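Local coordinates for protein esterase (Staphylococcus aureus subsp. aureus USA300_TCH1516, PDB 3D7R) that probably hydrolyses ester bonds, as a putative esterase of the alpha/beta hydrolase fold, at residues P271-F276 against I287-Y292; Y260-G265 against I311-K316; P293-D298 against I304-K309; G174-L179 against I246-G251. All coordinates share one frame; numbering follows the deposited sequence. Where two conformers were deposited one is given.

Interaction 1 (P271-F276 against I287-Y292); sequences PDMKLF and IEFYDY
K274 and D291 carry opposite charges but meet through a water: K274 NZ and D291 OD2 stand 4.4 Å apart, and the water accepts from NZ at 2.7 Å and donates to OD2 at 2.8 Å. The two residues belong to the beta-alpha-beta unit of strand 259-264, helix 270-282 and edge strand 287-292. Helix and strand run nearly antiparallel (155°), with segment axes 10.4 Å apart. D291 OD2 also takes a hydrogen bond from H270 NE2, so this carboxylate oxygen has a protein partner beside the water. Bends at chi2 and chi3 carry the lysine chain past the F289 ring, where K274 CD comes to the edge at 3.6 Å from CE2. F289 leaves the strand toward the helix, its CG anti to the backbone N (chi1 -178°), which brings CZ and CE2 to M273 and K274. D291 CB lies over one ring face near the rim, while M273, a selenomethionine, makes an oblique Met-aromatic contact, with SE 5.0 Å from the F289 centroid. M273 also rests on M261 of the neighbouring strand 259-264. Farther toward the start of the strand the packing becomes purely hydrocarbon: I287 CD1 approaches F276 obliquely, 3.7 Å from CE2.

Interaction 2 (Y260-G265 against I311-K316); sequences YMFGGG and IKQIAK. With DMS (dimethyl sulfoxide), chain F.
Q313 and F262 join helix 305-318 to strand 259-264, one layer of helix against the central sheet of an alpha/beta hydrolase fold. Starting at the root of Q313, CB lies in the plane of the F262 ring at its edge, 3.8 Å from CE1. CG stands anti to the carbonyl carbon (chi1 -72°), and from there the extended chain carries the amide past the same edge. OE1 returns to the ring near its plane, 3.6 Å from F262 CE1, with the amide and ring planes turned 47° apart. This oxygen also takes part in a hydrogen bond with Y292 OH, which supplies a polar partner beside the aromatic carbon. On the other branch, NE2 donates to the oxygen of a dimethyl sulfoxide molecule, probably left from crystallisation, at 2.7 Å with an N-H...O angle of 154°. One amide thus bridges the edge strand and a bound small molecule. F262 is held in turn by stacking with Y290 and by side-chain contact with Y197 of the adjoining strand 195-199. I314, next in the helix, completes the contact at the adjoining ring atoms: its CG1 reaches F262 CZ obliquely at 3.6 Å and is almost equally near CE2.

Interaction 3 (P293-D298 against I304-K309); sequences PKMVHD and IRQSHK
M295, modelled as selenomethionine, reaches from a loop to the first turn of a helix and meets two side chains there. Its SE lies 3.7 Å from I304 CD1, the two side chains lying alongside and pointing opposite ways. Q306 lies roughly perpendicular to it: SE is 3.8 Å from Q306 CB, and farther out CE rests 3.8 Å from Q306 NE2, a van der Waals contact along the glutamine rather than a polar one. Bends on both sides fit the chains together. M295 turns at chi2 and chi3, while Q306 bends at chi2 (85°), which folds its amide back beside the methyl group.

The second shell begins with the backbone. I304 occupies the N-cap position, and its carbonyl oxygen receives weak bonds from the S307 and H308 amides and from H308 ND1 (3.3 Å), before K309 N to R305 O gives a regular helical bond of 2.9 Å. On the loop side, M295 is tied by backbone hydrogen bonding to R266, beyond strand 259-264. H297 lies a little farther along; its ND1 bonds E267 OE1, consistent with the acid-histidine pairing of alpha/beta hydrolases, whose histidine typically follows the last strand.

The contact is thus made at the surface, across the link between edge strand 287-292 and helix 305-318. Helix 30-33 lies alongside, with V30 touching both V296 and I304, while Q306 and K309 reach back to Y292 at the end of the strand.

Interaction 4 (G174-L179 against I246-G251); sequences GGALAL and ISPING
P248 turns its ring into the side of helix 173-187, meeting A176 and L179, which lie one helical turn apart. Different ring carbons serve the two residues. P248 CG faces the A176 end, 3.6 Å from the backbone O and 4.1 Å from CB; P248 CB faces L179, with CD2 at 3.7 Å and CG at 3.8 Å. The leucine, its CG anti to the backbone N (chi1 174°), crosses the proline at a slant and lays one methyl branch against it. The contact is buried and apolar, apart from the carbonyl of A176 against the ring. P248 also opens a short 3-10 segment: its O accepts G251 N at 2.8 Å, and N250 N bonds S247 O at 3.0 Å. That same proline oxygen takes a further hydrogen bond from Q183 NE2, one turn farther along helix 173-187, so the 3-10 turn is joined to that helix by a hydrogen bond as well as by apolar contacts. Beyond L179 lie L203 and F276, and I249, turned away from helix 173-187, packs on D272, L275 and M279 of helix 270-282. Helix 173-187 starts directly after strand 166-171 in the glycine-rich strand-turn-helix where alpha/beta hydrolases characteristically place their nucleophile elbow.

How the interactions relate
From the N terminus, interaction 4 comes first: helix 173-187 meets the loop at 246-251, closing a long excursion that includes strand 195-199 and helices 214-219 and 225-236. Interaction 2 opens next at strand 259-264 and closes at helix 305-318, and it encloses both interaction 1 and interaction 3, which follow one another in series; none of the four loops cross. Interactions 1 and 2 share the sheet through neighbouring strands 259-264 and 287-292, and interactions 2 and 3 share helix 305-318, with G264 CA touching M295 CB. Interaction 4 joins the group through helix 270-282, where L179 packs on F276 and I249 on D272 and L275.

Interaction 1 (P271-F276 against I287-Y292)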
loop_
_atom_site.group_PDB
_atom_site.type_symbol
_atom_site.label_atom_id
_atom_site.label_comp_id
_atom_site.label_asym_id
_atom_site.label_seq_id
_atom_site.Cartn_x
_atom_site.Cartn_y
_atom_site.Cartn_z
ATOM N N PRO A 271 -8.707 6.377 -13.108
ATOM C CA PRO A 271 -9.051 7.808 -13.138
ATOM C C PRO A 271 -8.534 8.622 -11.950
ATOM O O PRO A 271 -8.036 9.727 -12.163
ATOM C CB PRO A 271 -10.579 7.802 -13.145
ATOM C CG PRO A 271 -10.910 6.536 -13.897
ATOM C CD PRO A 271 -9.908 5.544 -13.338
ATOM N N ASP A 272 -8.647 8.088 -10.727
ATOM C CA ASP A 272 -8.095 8.750 -9.539
ATOM C C ASP A 272 -6.585 8.927 -9.574
ATOM O O ASP A 272 -6.068 9.960 -9.144
ATOM C CB ASP A 272 -8.561 8.055 -8.247
ATOM C CG ASP A 272 -10.056 8.264 -7.995
ATOM O OD1 ASP A 272 -10.535 9.418 -8.232
ATOM O OD2 ASP A 272 -10.758 7.285 -7.602
HETATM N N MSE A 273 -5.866 7.932 -10.083
HETATM C CA MSE A 273 -4.416 8.086 -10.231
HETATM C C MSE A 273 -4.067 9.184 -11.230
HETATM O O MSE A 273 -3.141 9.967 -10.991
HETATM C CB MSE A 273 -3.729 6.760 -10.619
HETATM C CG MSE A 273 -3.859 5.675 -9.545
HETATM SE SE MSE A 273 -2.827 4.113 -10.083
HETATM C CE MSE A 273 -4.040 3.338 -11.384
ATOM N N LYS A 274 -4.792 9.244 -12.344
ATOM C CA LYS A 274 -4.552 10.304 -13.331
ATOM C C LYS A 274 -4.908 11.672 -12.759
ATOM O O LYS A 274 -4.207 12.653 -13.012
ATOM C CB LYS A 274 -5.335 10.057 -14.633
ATOM C CG LYS A 274 -4.874 8.816 -15.448
ATOM C CD LYS A 274 -3.460 8.969 -16.013
ATOM C CE LYS A 274 -3.468 9.565 -17.407
ATOM N NZ LYS A 274 -2.064 9.825 -17.853
ATOM N N LEU A 275 -6.002 11.736 -11.994
ATOM C CA LEU A 275 -6.395 12.981 -11.315
ATOM C C LEU A 275 -5.348 13.429 -10.287
ATOM O O LEU A 275 -4.940 14.607 -10.253
ATOM C CB LEU A 275 -7.758 12.826 -10.642
ATOM C CG LEU A 275 -8.283 14.030 -9.845
ATOM C CD1 LEU A 275 -8.290 15.335 -10.689
ATOM C CD2 LEU A 275 -9.674 13.724 -9.307
ATOM N N PHE A 276 -4.908 12.496 -9.453
ATOM C CA PHE A 276 -3.817 12.788 -8.513
ATOM C C PHE A 276 -2.556 13.292 -9.249
ATOM O O PHE A 276 -1.933 14.272 -8.841
ATOM C CB PHE A 276 -3.498 11.553 -7.682
ATOM C CG PHE A 276 -2.324 11.725 -6.744
ATOM C CD1 PHE A 276 -2.422 12.568 -5.629
ATOM C CD2 PHE A 276 -1.144 10.993 -6.945
ATOM C CE1 PHE A 276 -1.347 12.718 -4.747
ATOM C CE2 PHE A 276 -0.061 11.125 -6.065
ATOM C CZ PHE A 276 -0.174 11.987 -4.955
ATOM N N ILE A 287 6.405 14.079 -9.631
ATOM C CA ILE A 287 5.712 12.789 -9.692
ATOM C C ILE A 287 6.150 12.012 -10.942
ATOM O O ILE A 287 6.212 12.581 -12.040
ATOM C CB ILE A 287 4.165 12.951 -9.596
ATOM C CG1 ILE A 287 3.465 11.589 -9.809
ATOM C CG2 ILE A 287 3.675 14.013 -10.611
ATOM C CD1 ILE A 287 2.556 11.162 -8.662
ATOM N N GLU A 288 6.506 10.734 -10.771
ATOM C CA GLU A 288 6.684 9.839 -11.915
ATOM C C GLU A 288 5.535 8.856 -11.866
ATOM O O GLU A 288 5.327 8.211 -10.841
ATOM C CB GLU A 288 8.024 9.076 -11.844
ATOM C CG GLU A 288 9.231 9.853 -12.347
ATOM C CD GLU A 288 10.556 9.190 -12.005
ATOM O OE1 GLU A 288 10.620 7.944 -11.860
ATOM O OE2 GLU A 288 11.546 9.935 -11.877
ATOM N N PHE A 289 4.759 8.764 -12.941
ATOM C CA PHE A 289 3.698 7.779 -12.997
ATOM C C PHE A 289 4.066 6.747 -14.070
ATOM O O PHE A 289 4.209 7.070 -15.252
ATOM C CB PHE A 289 2.346 8.472 -13.250
ATOM C CG PHE A 289 1.151 7.547 -13.277
ATOM C CD1 PHE A 289 1.186 6.278 -12.688
ATOM C CD2 PHE A 289 -0.033 7.972 -13.867
ATOM C CE1 PHE A 289 0.077 5.434 -12.718
ATOM C CE2 PHE A 289 -1.172 7.138 -13.900
ATOM C CZ PHE A 289 -1.108 5.865 -13.331
ATOM N N TYR A 290 4.283 5.518 -13.628
ATOM C CA TYR A 290 4.519 4.414 -14.535
ATOM C C TYR A 290 3.171 3.723 -14.741
ATOM O O TYR A 290 2.688 3.018 -13.872
ATOM C CB TYR A 290 5.561 3.460 -13.945
ATOM C CG TYR A 290 6.931 4.081 -13.723
ATOM C CD1 TYR A 290 7.913 4.021 -14.723
ATOM C CD2 TYR A 290 7.246 4.737 -12.528
ATOM C CE1 TYR A 290 9.186 4.568 -14.528
ATOM C CE2 TYR A 290 8.524 5.297 -12.321
ATOM C CZ TYR A 290 9.481 5.202 -13.330
ATOM O OH TYR A 290 10.734 5.745 -13.162
ATOM N N ASP A 291 2.561 3.979 -15.888
ATOM C CA ASP A 291 1.178 3.581 -16.154
ATOM C C ASP A 291 1.192 2.431 -17.155
ATOM O O ASP A 291 1.636 2.597 -18.294
ATOM C CB ASP A 291 0.412 4.768 -16.730
ATOM C CG ASP A 291 -1.099 4.532 -16.812
ATOM O OD1 ASP A 291 -1.578 3.425 -16.474
ATOM O OD2 ASP A 291 -1.813 5.490 -17.199
ATOM N N TYR A 292 0.719 1.265 -16.712
ATOM C CA TYR A 292 0.719 0.043 -17.536
ATOM C C TYR A 292 -0.681 -0.219 -18.104
ATOM O O TYR A 292 -1.536 -0.743 -17.417
ATOM C CB TYR A 292 1.169 -1.143 -16.687
ATOM C CG TYR A 292 2.649 -1.173 -16.374
ATOM C CD1 TYR A 292 3.452 -2.192 -16.886
ATOM C CD2 TYR A 292 3.246 -0.207 -15.551
ATOM C CE1 TYR A 292 4.811 -2.246 -16.607
ATOM C CE2 TYR A 292 4.631 -0.255 -15.264
ATOM C CZ TYR A 292 5.391 -1.284 -15.806
ATOM O OH TYR A 292 6.738 -1.388 -15.536
HETATM O O HOH W 1 -0.395 7.752 -18.033
#

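Interaction 2 (Y260-G265 against I311-K316)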
loop_
_atom_site.group_PDB
_atom_site.type_symbol
_atom_site.label_atom_id
_atom_site.label_comp_id
_atom_site.label_asym_id
_atom_site.label_seq_id
_atom_site.Cartn_x
_atom_site.Cartn_y
_atom_site.Cartn_z
ATOM N N TYR A 260 6.501 8.375 -6.648
ATOM C CA TYR A 260 6.690 7.450 -7.766
ATOM C C TYR A 260 5.519 6.536 -7.693
ATOM O O TYR A 260 5.315 5.892 -6.673
ATOM C CB TYR A 260 7.990 6.647 -7.595
ATOM C CG TYR A 260 9.188 7.559 -7.493
ATOM C CD1 TYR A 260 10.004 7.769 -8.600
ATOM C CD2 TYR A 260 9.467 8.264 -6.311
ATOM C CE1 TYR A 260 11.092 8.647 -8.539
ATOM C CE2 TYR A 260 10.572 9.141 -6.239
ATOM C CZ TYR A 260 11.366 9.318 -7.364
ATOM O OH TYR A 260 12.454 10.171 -7.339
HETATM N N MSE A 261 4.710 6.509 -8.740
HETATM C CA MSE A 261 3.448 5.763 -8.689
HETATM C C MSE A 261 3.398 4.746 -9.810
HETATM O O MSE A 261 3.848 5.031 -10.945
HETATM C CB MSE A 261 2.252 6.730 -8.785
HETATM C CG MSE A 261 0.878 6.056 -8.732
HETATM SE SE MSE A 261 -0.493 7.391 -8.440
HETATM C CE MSE A 261 -0.347 8.416 -10.104
ATOM N N PHE A 262 2.852 3.577 -9.494
ATOM C CA PHE A 262 2.709 2.471 -10.437
ATOM C C PHE A 262 1.252 2.049 -10.450
ATOM O O PHE A 262 0.621 1.939 -9.399
ATOM C CB PHE A 262 3.585 1.268 -10.018
ATOM C CG PHE A 262 5.043 1.560 -10.065
ATOM C CD1 PHE A 262 5.794 1.178 -11.171
ATOM C CD2 PHE A 262 5.664 2.279 -9.028
ATOM C CE1 PHE A 262 7.156 1.484 -11.251
ATOM C CE2 PHE A 262 7.021 2.582 -9.086
ATOM C CZ PHE A 262 7.768 2.193 -10.210
ATOM N N GLY A 263 0.709 1.836 -11.640
ATOM C CA GLY A 263 -0.662 1.380 -11.736
ATOM C C GLY A 263 -0.963 0.818 -13.093
ATOM O O GLY A 263 -0.128 0.903 -13.988
ATOM N N GLY A 264 -2.154 0.227 -13.227
ATOM C CA GLY A 264 -2.606 -0.371 -14.495
ATOM C C GLY A 264 -3.831 0.322 -15.037
ATOM O O GLY A 264 -4.575 0.962 -14.280
ATOM N N GLY A 265 -4.047 0.204 -16.347
ATOM C CA GLY A 265 -5.220 0.788 -16.999
ATOM C C GLY A 265 -6.485 -0.042 -16.796
ATOM O O GLY A 265 -7.589 0.434 -17.080
ATOM N N ILE A 311 9.492 -3.623 -10.782
ATOM C CA ILE A 311 10.497 -3.749 -9.723
ATOM C C ILE A 311 11.822 -3.134 -10.159
ATOM O O ILE A 311 12.448 -2.410 -9.375
ATOM C CB ILE A 311 10.652 -5.213 -9.249
ATOM C CG1 ILE A 311 9.408 -5.620 -8.448
ATOM C CG2 ILE A 311 11.909 -5.390 -8.380
ATOM C CD1 ILE A 311 9.163 -7.122 -8.410
ATOM N N LYS A 312 12.231 -3.379 -11.410
ATOM C CA LYS A 312 13.456 -2.762 -11.933
ATOM C C LYS A 312 13.330 -1.235 -11.965
ATOM O O LYS A 312 14.307 -0.535 -11.697
ATOM C CB LYS A 312 13.818 -3.281 -13.324
ATOM C CG LYS A 312 14.294 -4.718 -13.354
ATOM C CD LYS A 312 14.715 -5.137 -14.790
ATOM C CE LYS A 312 14.644 -6.660 -14.985
ATOM N NZ LYS A 312 15.961 -7.345 -14.777
ATOM N N GLN A 313 12.146 -0.729 -12.303
ATOM C CA GLN A 313 11.900 0.716 -12.291
ATOM C C GLN A 313 11.985 1.323 -10.882
ATOM O O GLN A 313 12.487 2.445 -10.707
ATOM C CB GLN A 313 10.551 1.036 -12.929
ATOM C CG GLN A 313 10.577 0.846 -14.465
ATOM C CD GLN A 313 9.205 0.783 -15.078
ATOM O OE1 GLN A 313 8.236 0.352 -14.443
ATOM N NE2 GLN A 313 9.107 1.224 -16.327
ATOM N N ILE A 314 11.459 0.600 -9.893
ATOM C CA ILE A 314 11.658 0.968 -8.483
ATOM C C ILE A 314 13.154 1.039 -8.160
ATOM O O ILE A 314 13.623 2.064 -7.657
ATOM C CB ILE A 314 10.927 -0.002 -7.530
ATOM C CG1 ILE A 314 9.403 0.117 -7.738
ATOM C CG2 ILE A 314 11.311 0.294 -6.050
ATOM C CD1 ILE A 314 8.567 -0.872 -6.949
ATOM N N ALA A 315 13.904 -0.018 -8.494
ATOM C CA ALA A 315 15.346 -0.088 -8.221
ATOM C C ALA A 315 16.127 1.057 -8.889
ATOM O O ALA A 315 16.976 1.687 -8.264
ATOM C CB ALA A 315 15.913 -1.437 -8.676
ATOM N N LYS A 316 15.834 1.318 -10.157
ATOM C CA LYS A 316 16.497 2.397 -10.886
ATOM C C LYS A 316 16.155 3.780 -10.314
ATOM O O LYS A 316 17.018 4.651 -10.236
ATOM C CB LYS A 316 16.148 2.329 -12.374
ATOM C CG LYS A 316 17.015 3.233 -13.285
ATOM C CD LYS A 316 16.392 4.623 -13.455
ATOM C CE LYS A 316 17.408 5.661 -13.972
ATOM N NZ LYS A 316 17.083 7.036 -13.448
HETATM S S DMS F . 5.576 2.180 -18.019
HETATM O O DMS F . 7.178 1.433 -18.161
HETATM C C1 DMS F . 5.512 3.545 -19.208
HETATM C C2 DMS F . 4.410 1.046 -18.795
#

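Interaction 3 (P293-D298 against I304-K309)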
loop_
_atom_site.group_PDB
_atom_site.type_symbol
_atom_site.label_atom_id
_atom_site.label_comp_id
_atom_site.label_asym_id
_atom_site.label_seq_id
_atom_site.Cartn_x
_atom_site.Cartn_y
_atom_site.Cartn_z
ATOM N N PRO A 293 -0.924 0.151 -19.359
ATOM C CA PRO A 293 -2.305 0.128 -19.884
ATOM C C PRO A 293 -3.085 -1.184 -19.714
ATOM O O PRO A 293 -4.289 -1.141 -19.463
ATOM C CB PRO A 293 -2.119 0.421 -21.374
ATOM C CG PRO A 293 -0.869 1.210 -21.432
ATOM C CD PRO A 293 0.040 0.636 -20.364
ATOM N N LYS A 294 -2.425 -2.331 -19.815
ATOM C CA LYS A 294 -3.164 -3.596 -19.799
ATOM C C LYS A 294 -3.126 -4.296 -18.452
ATOM O O LYS A 294 -3.704 -5.368 -18.284
ATOM C CB LYS A 294 -2.677 -4.518 -20.915
ATOM C CG LYS A 294 -2.978 -3.973 -22.339
ATOM C CD LYS A 294 -2.001 -4.490 -23.394
ATOM C CE LYS A 294 -1.843 -6.001 -23.388
ATOM N NZ LYS A 294 -0.836 -6.477 -22.380
HETATM N N MSE A 295 -2.478 -3.675 -17.471
HETATM C CA MSE A 295 -2.303 -4.326 -16.167
HETATM C C MSE A 295 -3.487 -4.168 -15.226
HETATM O O MSE A 295 -4.235 -3.168 -15.284
HETATM C CB MSE A 295 -1.025 -3.835 -15.481
HETATM C CG MSE A 295 0.246 -4.352 -16.135
HETATM SE SE MSE A 295 0.340 -6.307 -16.108
HETATM C CE MSE A 295 -0.312 -6.684 -17.881
ATOM N N VAL A 296 -3.606 -5.144 -14.323
ATOM C CA VAL A 296 -4.675 -5.214 -13.343
ATOM C C VAL A 296 -4.284 -4.539 -12.022
ATOM O O VAL A 296 -3.120 -4.155 -11.827
ATOM C CB VAL A 296 -5.122 -6.696 -13.088
ATOM C CG1 VAL A 296 -5.530 -7.385 -14.411
ATOM C CG2 VAL A 296 -4.040 -7.511 -12.358
ATOM N N HIS A 297 -5.258 -4.401 -11.121
ATOM C CA HIS A 297 -5.007 -3.847 -9.786
ATOM C C HIS A 297 -3.886 -4.598 -9.078
ATOM O O HIS A 297 -3.927 -5.826 -8.993
ATOM C CB HIS A 297 -6.267 -3.915 -8.920
ATOM C CG HIS A 297 -6.068 -3.348 -7.544
ATOM N ND1 HIS A 297 -5.785 -2.015 -7.327
ATOM C CD2 HIS A 297 -6.084 -3.935 -6.323
ATOM C CE1 HIS A 297 -5.646 -1.803 -6.028
ATOM N NE2 HIS A 297 -5.820 -2.952 -5.397
ATOM N N ASP A 298 -2.877 -3.862 -8.602
ATOM C CA ASP A 298 -1.856 -4.432 -7.717
ATOM C C ASP A 298 -0.982 -5.391 -8.507
ATOM O O ASP A 298 -0.405 -6.347 -7.933
ATOM C CB ASP A 298 -2.545 -5.192 -6.571
ATOM C CG ASP A 298 -1.808 -5.090 -5.226
ATOM O OD1 ASP A 298 -0.979 -4.188 -5.035
ATOM O OD2 ASP A 298 -2.102 -5.925 -4.339
ATOM N N ILE A 304 4.709 -12.179 -13.112
ATOM C CA ILE A 304 4.633 -11.894 -14.540
ATOM C C ILE A 304 5.732 -10.893 -14.922
ATOM O O ILE A 304 6.239 -10.164 -14.077
ATOM C CB ILE A 304 3.238 -11.341 -14.943
ATOM C CG1 ILE A 304 2.887 -10.102 -14.093
ATOM C CG2 ILE A 304 2.168 -12.462 -14.795
ATOM C CD1 ILE A 304 1.671 -9.326 -14.545
ATOM N N ARG A 305 6.092 -10.850 -16.198
ATOM C CA ARG A 305 7.231 -10.029 -16.603
ATOM C C ARG A 305 7.064 -8.557 -16.262
ATOM O O ARG A 305 8.038 -7.920 -15.895
ATOM C CB ARG A 305 7.606 -10.238 -18.075
ATOM C CG ARG A 305 7.996 -11.688 -18.354
ATOM C CD ARG A 305 9.123 -11.842 -19.375
ATOM N NE ARG A 305 9.205 -13.212 -19.913
ATOM C CZ ARG A 305 9.539 -14.299 -19.212
ATOM N NH1 ARG A 305 9.603 -15.487 -19.818
ATOM N NH2 ARG A 305 9.820 -14.208 -17.910
ATOM N N GLN A 306 5.843 -8.035 -16.363
ATOM C CA GLN A 306 5.560 -6.592 -16.086
ATOM C C GLN A 306 5.884 -6.205 -14.636
ATOM O O GLN A 306 6.291 -5.079 -14.343
ATOM C CB GLN A 306 4.103 -6.254 -16.406
ATOM C CG GLN A 306 3.716 -6.386 -17.910
ATOM C CD GLN A 306 3.316 -7.804 -18.330
ATOM O OE1 GLN A 306 3.469 -8.770 -17.573
ATOM N NE2 GLN A 306 2.806 -7.931 -19.551
ATOM N N SER A 307 5.657 -7.153 -13.733
ATOM C CA SER A 307 6.016 -6.996 -12.336
ATOM C C SER A 307 7.523 -6.855 -12.174
ATOM O O SER A 307 7.997 -5.988 -11.435
ATOM C CB SER A 307 5.503 -8.187 -11.548
ATOM O OG SER A 307 4.093 -8.251 -11.664
ATOM N N HIS A 308 8.274 -7.698 -12.875
ATOM C CA HIS A 308 9.724 -7.613 -12.831
ATOM C C HIS A 308 10.209 -6.289 -13.428
ATOM O O HIS A 308 11.142 -5.677 -12.911
ATOM C CB HIS A 308 10.344 -8.818 -13.522
ATOM C CG HIS A 308 10.188 -10.081 -12.741
ATOM N ND1 HIS A 308 9.286 -11.066 -13.088
ATOM C CD2 HIS A 308 10.779 -10.496 -11.595
ATOM C CE1 HIS A 308 9.352 -12.049 -12.207
ATOM N NE2 HIS A 308 10.251 -11.727 -11.290
ATOM N N LYS A 309 9.545 -5.834 -14.488
ATOM C CA LYS A 309 9.850 -4.523 -15.059
ATOM C C LYS A 309 9.545 -3.393 -14.068
ATOM O O LYS A 309 10.337 -2.467 -13.947
ATOM C CB LYS A 309 9.089 -4.298 -16.375
ATOM C CG LYS A 309 9.450 -3.001 -17.094
ATOM C CD LYS A 309 8.576 -2.747 -18.336
ATOM C CE LYS A 309 9.039 -1.461 -19.023
ATOM N NZ LYS A 309 8.303 -1.215 -20.289
#

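Interaction 4 (G174-L179 against I246-G251)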
loop_
_atom_site.group_PDB
_atom_site.type_symbol
_atom_site.label_atom_id
_atom_site.label_comp_id
_atom_site.label_asym_id
_atom_site.label_seq_id
_atom_site.Cartn_x
_atom_site.Cartn_y
_atom_site.Cartn_z
ATOM N N GLY A 174 -2.913 0.108 1.005
ATOM C CA GLY A 174 -1.617 0.420 1.629
ATOM C C GLY A 174 -0.943 1.635 0.992
ATOM O O GLY A 174 -0.218 2.398 1.666
ATOM N N GLY A 175 -1.190 1.826 -0.302
ATOM C CA GLY A 175 -0.714 3.017 -1.002
ATOM C C GLY A 175 -1.460 4.238 -0.501
ATOM O O GLY A 175 -0.867 5.302 -0.338
ATOM N N ALA A 176 -2.774 4.101 -0.279
ATOM C CA ALA A 176 -3.556 5.165 0.372
ATOM C C ALA A 176 -3.023 5.473 1.770
ATOM O O ALA A 176 -2.806 6.643 2.117
ATOM C CB ALA A 176 -5.061 4.796 0.428
ATOM N N LEU A 177 -2.772 4.437 2.565
ATOM C CA LEU A 177 -2.210 4.625 3.914
ATOM C C LEU A 177 -0.845 5.325 3.850
ATOM O O LEU A 177 -0.574 6.245 4.611
ATOM C CB LEU A 177 -2.039 3.285 4.658
ATOM C CG LEU A 177 -3.225 2.473 5.165
ATOM C CD1 LEU A 177 -2.747 1.389 6.152
ATOM C CD2 LEU A 177 -4.258 3.377 5.867
ATOM N N ALA A 178 -0.002 4.895 2.921
ATOM C CA ALA A 178 1.330 5.475 2.763
ATOM C C ALA A 178 1.254 6.960 2.418
ATOM O O ALA A 178 1.918 7.767 3.068
ATOM C CB ALA A 178 2.132 4.704 1.712
ATOM N N LEU A 179 0.449 7.331 1.413
ATOM C CA LEU A 179 0.304 8.760 1.072
ATOM C C LEU A 179 -0.308 9.562 2.235
ATOM O O LEU A 179 0.207 10.624 2.605
ATOM C CB LEU A 179 -0.511 8.966 -0.225
ATOM C CG LEU A 179 -0.852 10.425 -0.586
ATOM C CD1 LEU A 179 0.387 11.300 -0.772
ATOM C CD2 LEU A 179 -1.725 10.521 -1.828
ATOM N N ILE A 246 -8.610 9.307 4.966
ATOM C CA ILE A 246 -9.123 8.067 4.359
ATOM C C ILE A 246 -8.921 8.064 2.836
ATOM O O ILE A 246 -8.521 7.055 2.257
ATOM C CB ILE A 246 -10.624 7.897 4.669
ATOM C CG1 ILE A 246 -10.821 7.766 6.188
ATOM C CG2 ILE A 246 -11.194 6.669 3.928
ATOM C CD1 ILE A 246 -12.231 7.956 6.631
ATOM N N SER A 247 -9.204 9.204 2.210
ATOM C CA SER A 247 -9.054 9.403 0.783
ATOM C C SER A 247 -8.019 10.514 0.574
ATOM O O SER A 247 -8.390 11.681 0.448
ATOM C CB SER A 247 -10.404 9.791 0.175
ATOM O OG SER A 247 -11.309 8.700 0.226
ATOM N N PRO A 248 -6.718 10.153 0.579
ATOM C CA PRO A 248 -5.612 11.105 0.527
ATOM C C PRO A 248 -5.523 11.929 -0.775
ATOM O O PRO A 248 -4.773 12.922 -0.838
ATOM C CB PRO A 248 -4.380 10.208 0.714
ATOM C CG PRO A 248 -4.804 8.883 0.211
ATOM C CD PRO A 248 -6.223 8.764 0.659
ATOM N N ILE A 249 -6.320 11.570 -1.783
ATOM C CA ILE A 249 -6.464 12.446 -2.962
ATOM C C ILE A 249 -6.921 13.864 -2.518
ATOM O O ILE A 249 -6.638 14.863 -3.204
ATOM C CB ILE A 249 -7.461 11.864 -3.994
ATOM C CG1 ILE A 249 -7.283 12.547 -5.364
ATOM C CG2 ILE A 249 -8.926 11.917 -3.437
ATOM C CD1 ILE A 249 -7.830 11.716 -6.545
ATOM N N ASN A 250 -7.605 13.923 -1.369
ATOM C CA ASN A 250 -8.109 15.176 -0.804
ATOM C C ASN A 250 -7.120 15.821 0.182
ATOM O O ASN A 250 -7.418 16.883 0.742
ATOM C CB ASN A 250 -9.433 14.928 -0.065
ATOM C CG ASN A 250 -10.560 14.491 -0.988
ATOM O OD1 ASN A 250 -10.636 14.923 -2.157
ATOM N ND2 ASN A 250 -11.453 13.629 -0.468
ATOM N N GLY A 251 -5.963 15.192 0.397
ATOM C CA GLY A 251 -4.995 15.660 1.414
ATOM C C GLY A 251 -3.966 16.665 0.913
ATOM O O GLY A 251 -4.040 17.126 -0.237
#